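Local coordinates for protein short chain dehydrogenase (Leptospira borgpetersenii serovar Hardjo-bovis, PDB 6UH2) that binds NAD+ in a Rossmann fold and, as a member of the short-chain dehydrogenase/reductase family, probably oxidises a CH-OH group with it, at residues Ser150-Ser155 and Gln216-Lys221; Asn115-Val120 and Ala174-Gly179; Val237-Ser242 and Glu246-Gln251. All coordinates share one frame; numbering follows the deposited sequence.

In the fold
Following the chain from the N terminus, helix 111-139 supplies the first half of contact 2, and strand 144-148 then leads into the loop that opens contact 1. Contact 2 closes on helix 171-191, contact 1 later on helix 212-220, so the two cross along the sequence. They also touch in space, Gly153 CA lying 3.8 Å from Lys177 CB, and both reach NAD. Contact 3 follows in series, its centre about 24 Å from the centres of the other two. Contact 1 joins the loop to helix 212-220 by the nicotinamide, contact 2 pairs two long helices, and contact 3 packs the end of helix 231-240 on the loop before strand 252-255.

Contact 1: residues Ser150-Ser155 and Gln216-Lys221; sequences SIYGVS and QNYIYK. With NAD (nicotinamide-adenine-dinucleotide), chain D.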
loop_
_atom_site.group_PDB
_atom_site.type_symbol
_atom_site.label_atom_id
_atom_site.label_comp_id
_atom_site.label_asym_id
_atom_site.label_seq_id
_atom_site.Cartn_x
_atom_site.Cartn_y
_atom_site.Cartn_z
ATOM N N SER B 150 0.967 7.174 -11.781
ATOM C CA SER B 150 1.803 8.328 -11.491
ATOM C C SER B 150 1.002 9.267 -10.607
ATOM O O SER B 150 -0.234 9.307 -10.688
ATOM C CB SER B 150 2.230 9.065 -12.774
ATOM O OG SER B 150 2.827 10.312 -12.437
ATOM N N ILE B 151 1.708 10.045 -9.784
ATOM C CA ILE B 151 1.025 11.155 -9.120
ATOM C C ILE B 151 0.263 12.002 -10.128
ATOM O O ILE B 151 -0.745 12.632 -9.787
ATOM C CB ILE B 151 2.020 12.024 -8.329
ATOM C CG1 ILE B 151 3.171 12.476 -9.236
ATOM C CG2 ILE B 151 2.523 11.260 -7.110
ATOM C CD1 ILE B 151 4.024 13.605 -8.649
ATOM N N TYR B 152 0.729 12.058 -11.373
ATOM C CA TYR B 152 0.082 12.926 -12.350
ATOM C C TYR B 152 -1.113 12.267 -13.027
ATOM O O TYR B 152 -1.727 12.885 -13.900
ATOM C CB TYR B 152 1.095 13.402 -13.399
ATOM C CG TYR B 152 2.148 14.318 -12.801
ATOM C CD1 TYR B 152 1.822 15.206 -11.778
ATOM C CD2 TYR B 152 3.462 14.282 -13.238
ATOM C CE1 TYR B 152 2.779 16.031 -11.217
ATOM C CE2 TYR B 152 4.425 15.105 -12.680
ATOM C CZ TYR B 152 4.077 15.975 -11.672
ATOM O OH TYR B 152 5.027 16.800 -11.109
ATOM N N GLY B 153 -1.443 11.033 -12.662
ATOM C CA GLY B 153 -2.733 10.475 -13.005
ATOM C C GLY B 153 -3.770 10.669 -11.931
ATOM O O GLY B 153 -4.910 10.217 -12.087
ATOM N N VAL B 154 -3.390 11.350 -10.845
ATOM C CA VAL B 154 -4.219 11.601 -9.668
ATOM C C VAL B 154 -4.246 13.104 -9.425
ATOM O O VAL B 154 -5.310 13.725 -9.348
ATOM C CB VAL B 154 -3.666 10.853 -8.436
ATOM C CG1 VAL B 154 -4.440 11.217 -7.187
ATOM C CG2 VAL B 154 -3.681 9.364 -8.665
ATOM N N SER B 155 -3.073 13.698 -9.270
ATOM C CA SER B 155 -2.969 15.143 -9.210
ATOM C C SER B 155 -2.672 15.681 -10.610
ATOM O O SER B 155 -2.528 14.926 -11.574
ATOM C CB SER B 155 -1.896 15.565 -8.206
ATOM O OG SER B 155 -1.950 16.961 -7.960
ATOM N N GLN B 216 14.568 21.618 -6.102
ATOM C CA GLN B 216 14.175 22.482 -4.990
ATOM C C GLN B 216 12.671 22.748 -5.005
ATOM O O GLN B 216 11.996 22.618 -3.975
ATOM C CB GLN B 216 14.964 23.792 -5.037
ATOM N N ASN B 217 12.124 23.102 -6.175
ATOM C CA ASN B 217 10.685 23.338 -6.287
ATOM C C ASN B 217 9.890 22.081 -5.976
ATOM O O ASN B 217 8.815 22.149 -5.367
ATOM C CB ASN B 217 10.325 23.831 -7.691
ATOM C CG ASN B 217 10.813 25.242 -7.962
ATOM O OD1 ASN B 217 11.028 26.025 -7.040
ATOM N ND2 ASN B 217 10.980 25.573 -9.237
ATOM N N TYR B 218 10.388 20.923 -6.405
ATOM C CA TYR B 218 9.654 19.688 -6.165
ATOM C C TYR B 218 9.650 19.339 -4.680
ATOM O O TYR B 218 8.600 19.015 -4.110
ATOM C CB TYR B 218 10.249 18.547 -6.993
ATOM C CG TYR B 218 9.383 17.320 -6.920
ATOM C CD1 TYR B 218 9.441 16.472 -5.811
ATOM C CD2 TYR B 218 8.483 17.022 -7.936
ATOM C CE1 TYR B 218 8.633 15.353 -5.720
ATOM C CE2 TYR B 218 7.665 15.888 -7.855
ATOM C CZ TYR B 218 7.743 15.070 -6.741
ATOM O OH TYR B 218 6.941 13.957 -6.635
ATOM N N ILE B 219 10.820 19.394 -4.041
ATOM C CA ILE B 219 10.935 19.073 -2.620
ATOM C C ILE B 219 10.068 19.998 -1.773
ATOM O O ILE B 219 9.559 19.591 -0.722
ATOM C CB ILE B 219 12.420 19.128 -2.206
ATOM C CG1 ILE B 219 13.173 17.941 -2.811
ATOM C CG2 ILE B 219 12.573 19.167 -0.701
ATOM C CD1 ILE B 219 14.635 17.875 -2.429
ATOM N N TYR B 220 9.857 21.240 -2.222
ATOM C CA TYR B 220 9.003 22.156 -1.470
ATOM C C TYR B 220 7.557 21.674 -1.422
ATOM O O TYR B 220 6.850 21.925 -0.437
ATOM C CB TYR B 220 9.081 23.562 -2.071
ATOM C CG TYR B 220 8.196 24.564 -1.370
ATOM C CD1 TYR B 220 8.623 25.209 -0.215
ATOM C CD2 TYR B 220 6.924 24.852 -1.852
ATOM C CE1 TYR B 220 7.812 26.125 0.434
ATOM C CE2 TYR B 220 6.105 25.762 -1.210
ATOM C CZ TYR B 220 6.553 26.398 -0.069
ATOM O OH TYR B 220 5.733 27.303 0.570
ATOM N N LYS B 221 7.096 20.987 -2.465
ATOM C CA LYS B 221 5.753 20.419 -2.497
ATOM C C LYS B 221 5.660 19.046 -1.836
ATOM O O LYS B 221 4.573 18.462 -1.820
ATOM C CB LYS B 221 5.253 20.307 -3.943
ATOM C CG LYS B 221 5.271 21.628 -4.714
ATOM C CD LYS B 221 5.278 21.379 -6.219
ATOM C CE LYS B 221 3.873 21.239 -6.787
ATOM N NZ LYS B 221 3.194 22.564 -6.892
HETATM P PA NAD D . 12.346 5.042 -17.832
HETATM O O1A NAD D . 12.173 6.046 -19.000
HETATM O O2A NAD D . 13.659 5.003 -17.048
HETATM O O5B NAD D . 11.998 3.516 -18.316
HETATM C C5B NAD D . 10.904 3.187 -19.151
HETATM C C4B NAD D . 11.317 1.889 -19.791
HETATM O O4B NAD D . 10.166 1.524 -20.641
HETATM C C3B NAD D . 12.545 2.019 -20.705
HETATM O O3B NAD D . 13.485 0.947 -20.450
HETATM C C2B NAD D . 11.948 1.833 -22.108
HETATM O O2B NAD D . 12.877 1.225 -23.017
HETATM C C1B NAD D . 10.684 0.987 -21.832
HETATM N N9A NAD D . 9.817 1.118 -22.998
HETATM C C8A NAD D . 9.563 2.253 -23.767
HETATM N N7A NAD D . 8.785 1.977 -24.779
HETATM C C5A NAD D . 8.533 0.608 -24.695
HETATM C C6A NAD D . 7.805 -0.275 -25.486
HETATM N N6A NAD D . 7.139 0.124 -26.588
HETATM N N1A NAD D . 7.755 -1.563 -25.113
HETATM C C2A NAD D . 8.407 -1.975 -24.024
HETATM N N3A NAD D . 9.140 -1.206 -23.216
HETATM C C4A NAD D . 9.172 0.081 -23.593
HETATM O O3 NAD D . 11.127 5.229 -16.783
HETATM P PN NAD D . 11.013 5.075 -15.182
HETATM O O1N NAD D . 11.225 6.441 -14.480
HETATM O O2N NAD D . 11.760 3.797 -14.790
HETATM O O5D NAD D . 9.348 4.851 -15.167
HETATM C C5D NAD D . 8.841 3.540 -15.037
HETATM C C4D NAD D . 7.334 3.678 -14.837
HETATM O O4D NAD D . 7.017 4.590 -13.711
HETATM C C3D NAD D . 6.699 4.357 -16.050
HETATM O O3D NAD D . 5.378 3.851 -16.277
HETATM C C2D NAD D . 6.539 5.856 -15.652
HETATM O O2D NAD D . 5.465 6.509 -16.309
HETATM C C1D NAD D . 6.235 5.673 -14.138
HETATM N N1N NAD D . 6.619 6.856 -13.289
HETATM C C2N NAD D . 7.890 7.344 -13.289
HETATM C C3N NAD D . 8.188 8.425 -12.498
HETATM C C7N NAD D . 9.580 8.956 -12.510
HETATM O O7N NAD D . 9.795 10.023 -11.955
HETATM N N7N NAD D . 10.544 8.232 -13.122
HETATM C C4N NAD D . 7.172 8.989 -11.707
HETATM C C5N NAD D . 5.907 8.482 -11.733
HETATM C C6N NAD D . 5.637 7.383 -12.545
#
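Ile151 and Tyr218 approach from opposite directions and meet end to edge: Ile151 CD1 comes within 3.6 Å of Tyr218 OH, near the plane of the phenol ring. Ile151 CG1 sits between its backbone N and carbonyl carbon (chi1 53°), and with chi2 nearly straight CD1 is carried outward to the tyrosine. The same methyl lies over one face of the Tyr152 ring, 3.7 Å above its plane and offset toward the rim, so it is wedged between two aromatic side chains. Phe259 adds to this close-packed part by stacking on Tyr218 and touching Ile151, while Leu254 of strand 252-255 also meets Ile151.

The other half is looser. Tyr152 OH approaches the edge of the Tyr218 ring at Tyr218 CE2, but only at 4.3 Å, and Tyr152 is partly exposed. Beside the contact, Lys221 NZ is salt-bridged to Asp158. No hydrogen bond joins the two segments.

Polar order lies within the loop instead. Ser150 OG accepts from Tyr152 N at 2.9 Å with a nearly linear N-H...O angle of 169°, an ST turn at the start of the 3-10 segment. With OG anti to the backbone N (chi1 169°), this oxygen also lies 3.7 Å from NAD C5N on the nicotinamide ring. Ser150 further touches Tyr173 and Lys177, which belong to the NAD+ site; serine, tyrosine and lysine here are consistent with the SDR catalytic triad. Van der Waals contact of a methyl and a hydroxyl with the Tyr218 phenol thus joins helix to loop. Tyr218 OH is hydrogen-bonded to Gly205 N, so its meeting with the Ile151 methyl need not supply a polar partner.

Contact 2: residues Asn115-Val120 and Ala174-Gly179; sequences NEVVHV and AMTKAG. With NAD (nicotinamide-adenine-dinucleotide), chain D.
Thr176 points from helix 171-191 into helix 111-139 and divides its two branches between neighbouring valines. Its methyl CG2 lies 3.9 Å from Val118 CG2 and equally close to Val118 CA, the side chains meeting at a slant. Its hydroxyl faces the other valine, with Thr176 OG1 4.0 Å from Val117 CG1 and those two side chains crossing at about a right angle. A chi1 of 60° swings OG1 over its own helix, where it is hydrogen-bonded to Val172 O; it is also hydrogen-bonded to Asn121 ND2. The buried hydroxyl is thus satisfied although it packs against a methyl.

The next residue serves the cofactor. Lys177 bends at chi2 (-58°) and then runs straight, bringing NZ to NAD O3D at 2.9 Å, with a weak second bond to NAD O2D at 3.1 Å. At the other end of the ligand, Val120 CG2 comes within 3.7 Å of NAD N6A on the adenine.

The helices approach closely, Val118 CA and Thr176 CA being 6.3 Å apart. Val172, one turn before Thr176, extends the packing against both valines, and Asn121 carries the interface on along helix 111-139. On the cofactor side, Phe148 O, at the end of strand 144-148, takes a third bond from Lys177 NZ and holds it between strand and ribose.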
loop_
_atom_site.group_PDB
_atom_site.type_symbol
_atom_site.label_atom_id
_atom_site.label_comp_id
_atom_site.label_asym_id
_atom_site.label_seq_id
_atom_site.Cartn_x
_atom_site.Cartn_y
_atom_site.Cartn_z
ATOM N N ASN B 115 -0.102 9.916 -29.930
ATOM C CA ASN B 115 -0.369 8.501 -30.168
ATOM C C ASN B 115 0.738 7.605 -29.630
ATOM O O ASN B 115 0.466 6.473 -29.222
ATOM C CB ASN B 115 -0.570 8.258 -31.664
ATOM C CG ASN B 115 -1.830 8.900 -32.173
ATOM O OD1 ASN B 115 -2.783 9.080 -31.415
ATOM N ND2 ASN B 115 -1.852 9.248 -33.448
ATOM N N GLU B 116 1.988 8.073 -29.637
ATOM C CA GLU B 116 3.065 7.232 -29.123
ATOM C C GLU B 116 2.924 7.021 -27.621
ATOM O O GLU B 116 3.125 5.907 -27.123
ATOM C CB GLU B 116 4.426 7.849 -29.452
ATOM C CG GLU B 116 5.577 6.860 -29.375
ATOM C CD GLU B 116 5.291 5.581 -30.153
ATOM O OE1 GLU B 116 5.187 4.505 -29.521
ATOM O OE2 GLU B 116 5.147 5.658 -31.392
ATOM N N VAL B 117 2.551 8.070 -26.887
ATOM C CA VAL B 117 2.376 7.935 -25.441
ATOM C C VAL B 117 1.188 7.028 -25.134
ATOM O O VAL B 117 1.248 6.185 -24.227
ATOM C CB VAL B 117 2.219 9.321 -24.788
ATOM C CG1 VAL B 117 1.905 9.180 -23.287
ATOM C CG2 VAL B 117 3.485 10.167 -25.003
ATOM N N VAL B 118 0.087 7.199 -25.874
ATOM C CA VAL B 118 -1.074 6.321 -25.711
ATOM C C VAL B 118 -0.684 4.863 -25.953
ATOM O O VAL B 118 -1.026 3.968 -25.170
ATOM C CB VAL B 118 -2.209 6.771 -26.649
ATOM C CG1 VAL B 118 -3.305 5.707 -26.713
ATOM C CG2 VAL B 118 -2.764 8.139 -26.200
ATOM N N HIS B 119 0.040 4.602 -27.044
ATOM C CA HIS B 119 0.334 3.217 -27.406
ATOM C C HIS B 119 1.184 2.521 -26.352
ATOM O O HIS B 119 0.897 1.380 -25.979
ATOM C CB HIS B 119 0.984 3.170 -28.782
ATOM C CG HIS B 119 0.046 3.596 -29.860
ATOM N ND1 HIS B 119 0.461 4.029 -31.098
ATOM C CD2 HIS B 119 -1.303 3.699 -29.855
ATOM C CE1 HIS B 119 -0.595 4.363 -31.818
ATOM N NE2 HIS B 119 -1.678 4.177 -31.081
ATOM N N VAL B 120 2.213 3.190 -25.831
ATOM C CA VAL B 120 3.042 2.544 -24.813
ATOM C C VAL B 120 2.268 2.412 -23.507
ATOM O O VAL B 120 2.203 1.327 -22.912
ATOM C CB VAL B 120 4.366 3.312 -24.618
ATOM C CG1 VAL B 120 5.163 2.736 -23.452
ATOM C CG2 VAL B 120 5.200 3.254 -25.893
ATOM N N ALA B 174 -1.183 12.727 -18.318
ATOM C CA ALA B 174 -2.279 12.742 -17.354
ATOM C C ALA B 174 -3.421 11.849 -17.817
ATOM O O ALA B 174 -3.969 11.063 -17.037
ATOM C CB ALA B 174 -2.776 14.175 -17.145
ATOM N N MET B 175 -3.787 11.953 -19.097
ATOM C CA MET B 175 -4.854 11.118 -19.643
ATOM C C MET B 175 -4.539 9.637 -19.478
ATOM O O MET B 175 -5.372 8.863 -18.989
ATOM C CB MET B 175 -5.055 11.437 -21.122
ATOM C CG MET B 175 -5.882 12.678 -21.426
ATOM S SD MET B 175 -5.832 12.930 -23.216
ATOM C CE MET B 175 -7.481 13.573 -23.550
ATOM N N THR B 176 -3.351 9.212 -19.916
ATOM C CA THR B 176 -3.094 7.771 -19.945
ATOM C C THR B 176 -2.838 7.201 -18.554
ATOM O O THR B 176 -3.165 6.034 -18.303
ATOM C CB THR B 176 -1.917 7.419 -20.868
ATOM O OG1 THR B 176 -0.722 8.063 -20.415
ATOM C CG2 THR B 176 -2.222 7.842 -22.324
ATOM N N LYS B 177 -2.267 7.982 -17.640
ATOM C CA LYS B 177 -2.030 7.448 -16.300
ATOM C C LYS B 177 -3.328 7.363 -15.505
ATOM O O LYS B 177 -3.541 6.397 -14.760
ATOM C CB LYS B 177 -0.984 8.292 -15.570
ATOM C CG LYS B 177 0.425 8.109 -16.131
ATOM C CD LYS B 177 0.853 6.629 -16.066
ATOM C CE LYS B 177 2.282 6.435 -16.534
ATOM N NZ LYS B 177 2.764 5.031 -16.314
ATOM N N ALA B 178 -4.215 8.355 -15.651
ATOM C CA ALA B 178 -5.573 8.200 -15.124
ATOM C C ALA B 178 -6.260 6.982 -15.724
ATOM O O ALA B 178 -6.996 6.263 -15.028
ATOM C CB ALA B 178 -6.409 9.446 -15.417
ATOM N N GLY B 179 -6.047 6.749 -17.021
ATOM C CA GLY B 179 -6.654 5.596 -17.674
ATOM C C GLY B 179 -6.138 4.274 -17.133
ATOM O O GLY B 179 -6.890 3.298 -17.044
HETATM P PA NAD D . 12.346 5.042 -17.832
HETATM O O1A NAD D . 12.173 6.046 -19.000
HETATM O O2A NAD D . 13.659 5.003 -17.048
HETATM O O5B NAD D . 11.998 3.516 -18.316
HETATM C C5B NAD D . 10.904 3.187 -19.151
HETATM C C4B NAD D . 11.317 1.889 -19.791
HETATM O O4B NAD D . 10.166 1.524 -20.641
HETATM C C3B NAD D . 12.545 2.019 -20.705
HETATM O O3B NAD D . 13.485 0.947 -20.450
HETATM C C2B NAD D . 11.948 1.833 -22.108
HETATM O O2B NAD D . 12.877 1.225 -23.017
HETATM C C1B NAD D . 10.684 0.987 -21.832
HETATM N N9A NAD D . 9.817 1.118 -22.998
HETATM C C8A NAD D . 9.563 2.253 -23.767
HETATM N N7A NAD D . 8.785 1.977 -24.779
HETATM C C5A NAD D . 8.533 0.608 -24.695
HETATM C C6A NAD D . 7.805 -0.275 -25.486
HETATM N N6A NAD D . 7.139 0.124 -26.588
HETATM N N1A NAD D . 7.755 -1.563 -25.113
HETATM C C2A NAD D . 8.407 -1.975 -24.024
HETATM N N3A NAD D . 9.140 -1.206 -23.216
HETATM C C4A NAD D . 9.172 0.081 -23.593
HETATM O O3 NAD D . 11.127 5.229 -16.783
HETATM P PN NAD D . 11.013 5.075 -15.182
HETATM O O1N NAD D . 11.225 6.441 -14.480
HETATM O O2N NAD D . 11.760 3.797 -14.790
HETATM O O5D NAD D . 9.348 4.851 -15.167
HETATM C C5D NAD D . 8.841 3.540 -15.037
HETATM C C4D NAD D . 7.334 3.678 -14.837
HETATM O O4D NAD D . 7.017 4.590 -13.711
HETATM C C3D NAD D . 6.699 4.357 -16.050
HETATM O O3D NAD D . 5.378 3.851 -16.277
HETATM C C2D NAD D . 6.539 5.856 -15.652
HETATM O O2D NAD D . 5.465 6.509 -16.309
HETATM C C1D NAD D . 6.235 5.673 -14.138
HETATM N N1N NAD D . 6.619 6.856 -13.289
HETATM C C2N NAD D . 7.890 7.344 -13.289
HETATM C C3N NAD D . 8.188 8.425 -12.498
HETATM C C7N NAD D . 9.580 8.956 -12.510
HETATM O O7N NAD D . 9.795 10.023 -11.955
HETATM N N7N NAD D . 10.544 8.232 -13.122
HETATM C C4N NAD D . 7.172 8.989 -11.707
HETATM C C5N NAD D . 5.907 8.482 -11.733
HETATM C C6N NAD D . 5.637 7.383 -12.545
#

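Contact 3: residues Val237-Ser242 and Glu246-Gln251; sequences VFFLTS and EYVTGQ
Leu240 and Phe239, at the end of helix 231-240, each meet one methyl of Val248, a helix-to-loop packing just before the last strand of the Rossmann-fold sheet. Val248 CG1 lies 4.1 Å from Leu240 CD2, the two side chains crossing at about a right angle. Val248 CG2 approaches Phe239 CZ at 4.4 Å, obliquely to the ring. With Val248 CG1 anti to the backbone N (chi1 -178°), one methyl is turned to Leu240 and the other to Phe239. Near the connecting turn Ser242 O and Glu246 N are 4.1 Å apart, and no hydrogen bond joins the segments.

The next shell fixes both sides. Leu240 rests on Asn199 and Ile201 of strand 197-203 and on Leu146 of strand 144-148, so the helix end is seated on the sheet. Thr241 OG1 donates back to Val237 O at 2.8 Å, tying the helix end to the preceding turn. The loop is tied to strand 197-203: Val248 O accepts from Arg197 NH1 and Asn199 ND2, and Thr249 OG1 is hydrogen-bonded to Val198 N. Gly250, with a positive phi that favours glycine, pairs through its backbone with Val198 as the chain enters strand 252-255.

Farther out lies the subunit interface. Phe239 stacks on Phe239 of the second subunit, Val248 packs on Ile255 of that subunit, and Tyr247 OH is hydrogen-bonded to Arg226 O of the second subunit. Phe239 and Val248 therefore take part in both the internal contact and the dimer contact. Gln251, at the loop's end, packs on Leu254 of the second subunit, and its NE2 donates to Thr249 O at 2.9 Å with an N-H...O angle of 166°, arriving above the carbonyl plane while the oxygen stays near the plane of the Gln251 amide.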
loop_
_atom_site.group_PDB
_atom_site.type_symbol
_atom_site.label_atom_id
_atom_site.label_comp_id
_atom_site.label_asym_id
_atom_site.label_seq_id
_atom_site.Cartn_x
_atom_site.Cartn_y
_atom_site.Cartn_z
ATOM N N VAL B 237 5.762 -2.619 -4.077
ATOM C CA VAL B 237 5.737 -3.624 -5.146
ATOM C C VAL B 237 5.676 -5.027 -4.548
ATOM O O VAL B 237 4.841 -5.851 -4.939
ATOM C CB VAL B 237 6.952 -3.456 -6.077
ATOM C CG1 VAL B 237 7.075 -4.656 -7.038
ATOM C CG2 VAL B 237 6.850 -2.136 -6.876
ATOM N N PHE B 238 6.559 -5.316 -3.583
ATOM C CA PHE B 238 6.546 -6.627 -2.934
ATOM C C PHE B 238 5.239 -6.854 -2.182
ATOM O O PHE B 238 4.660 -7.948 -2.238
ATOM C CB PHE B 238 7.736 -6.762 -1.972
ATOM C CG PHE B 238 9.047 -7.133 -2.643
ATOM C CD1 PHE B 238 9.158 -7.187 -4.030
ATOM C CD2 PHE B 238 10.162 -7.440 -1.877
ATOM C CE1 PHE B 238 10.364 -7.531 -4.635
ATOM C CE2 PHE B 238 11.378 -7.800 -2.477
ATOM C CZ PHE B 238 11.472 -7.837 -3.861
ATOM N N PHE B 239 4.761 -5.834 -1.468
ATOM C CA PHE B 239 3.495 -5.965 -0.752
ATOM C C PHE B 239 2.369 -6.387 -1.690
ATOM O O PHE B 239 1.643 -7.355 -1.419
ATOM C CB PHE B 239 3.150 -4.647 -0.058
ATOM C CG PHE B 239 1.783 -4.632 0.569
ATOM C CD1 PHE B 239 1.485 -5.482 1.619
ATOM C CD2 PHE B 239 0.795 -3.765 0.101
ATOM C CE1 PHE B 239 0.221 -5.473 2.211
ATOM C CE2 PHE B 239 -0.470 -3.746 0.689
ATOM C CZ PHE B 239 -0.754 -4.602 1.743
ATOM N N LEU B 240 2.211 -5.679 -2.809
ATOM C CA LEU B 240 1.069 -5.916 -3.689
ATOM C C LEU B 240 1.237 -7.146 -4.579
ATOM O O LEU B 240 0.287 -7.532 -5.269
ATOM C CB LEU B 240 0.807 -4.686 -4.571
ATOM C CG LEU B 240 0.350 -3.410 -3.836
ATOM C CD1 LEU B 240 0.294 -2.191 -4.771
ATOM C CD2 LEU B 240 -1.029 -3.651 -3.224
ATOM N N THR B 241 2.406 -7.772 -4.604
ATOM C CA THR B 241 2.575 -8.977 -5.406
ATOM C C THR B 241 2.847 -10.211 -4.551
ATOM O O THR B 241 3.293 -11.231 -5.080
ATOM C CB THR B 241 3.688 -8.796 -6.441
ATOM O OG1 THR B 241 4.932 -8.500 -5.781
ATOM C CG2 THR B 241 3.308 -7.683 -7.440
ATOM N N SER B 242 2.566 -10.141 -3.251
ATOM C CA SER B 242 2.809 -11.237 -2.321
ATOM C C SER B 242 1.537 -11.558 -1.535
ATOM O O SER B 242 0.541 -10.833 -1.586
ATOM C CB SER B 242 3.934 -10.884 -1.346
ATOM O OG SER B 242 3.489 -9.862 -0.470
ATOM N N GLU B 246 -3.243 -10.578 0.055
ATOM C CA GLU B 246 -4.217 -11.514 -0.530
ATOM C C GLU B 246 -5.615 -10.927 -0.704
ATOM O O GLU B 246 -6.354 -11.337 -1.612
ATOM C CB GLU B 246 -4.344 -12.769 0.345
ATOM C CG GLU B 246 -3.272 -13.795 0.129
ATOM C CD GLU B 246 -3.479 -15.048 0.976
ATOM O OE1 GLU B 246 -2.732 -16.028 0.764
ATOM O OE2 GLU B 246 -4.375 -15.050 1.856
ATOM N N TYR B 247 -6.026 -10.022 0.181
ATOM C CA TYR B 247 -7.375 -9.471 0.150
ATOM C C TYR B 247 -7.402 -8.049 -0.421
ATOM O O TYR B 247 -8.369 -7.313 -0.203
ATOM C CB TYR B 247 -7.981 -9.516 1.560
ATOM C CG TYR B 247 -9.499 -9.446 1.669
ATOM C CD1 TYR B 247 -10.315 -10.366 1.014
ATOM C CD2 TYR B 247 -10.115 -8.488 2.479
ATOM C CE1 TYR B 247 -11.710 -10.310 1.142
ATOM C CE2 TYR B 247 -11.511 -8.429 2.616
ATOM C CZ TYR B 247 -12.300 -9.338 1.953
ATOM O OH TYR B 247 -13.680 -9.270 2.086
ATOM N N VAL B 248 -6.366 -7.657 -1.161
ATOM C CA VAL B 248 -6.257 -6.318 -1.734
ATOM C C VAL B 248 -6.324 -6.438 -3.249
ATOM O O VAL B 248 -5.441 -7.046 -3.865
ATOM C CB VAL B 248 -4.949 -5.625 -1.314
ATOM C CG1 VAL B 248 -4.893 -4.204 -1.893
ATOM C CG2 VAL B 248 -4.798 -5.595 0.197
ATOM N N THR B 249 -7.345 -5.842 -3.860
ATOM C CA THR B 249 -7.396 -5.815 -5.315
ATOM C C THR B 249 -8.104 -4.539 -5.767
ATOM O O THR B 249 -8.965 -4.004 -5.064
ATOM C CB THR B 249 -8.072 -7.076 -5.892
ATOM O OG1 THR B 249 -7.817 -7.161 -7.302
ATOM C CG2 THR B 249 -9.592 -7.070 -5.661
ATOM N N GLY B 250 -7.705 -4.040 -6.934
ATOM C CA GLY B 250 -8.297 -2.825 -7.474
ATOM C C GLY B 250 -7.762 -1.527 -6.910
ATOM O O GLY B 250 -8.329 -0.469 -7.201
ATOM N N GLN B 251 -6.672 -1.560 -6.153
ATOM C CA GLN B 251 -6.207 -0.386 -5.430
ATOM C C GLN B 251 -5.069 0.307 -6.171
ATOM O O GLN B 251 -4.287 -0.332 -6.875
ATOM C CB GLN B 251 -5.758 -0.777 -4.020
ATOM C CG GLN B 251 -6.857 -1.519 -3.236
ATOM C CD GLN B 251 -8.187 -0.784 -3.238
ATOM O OE1 GLN B 251 -8.261 0.371 -2.837
ATOM N NE2 GLN B 251 -9.246 -1.454 -3.704
#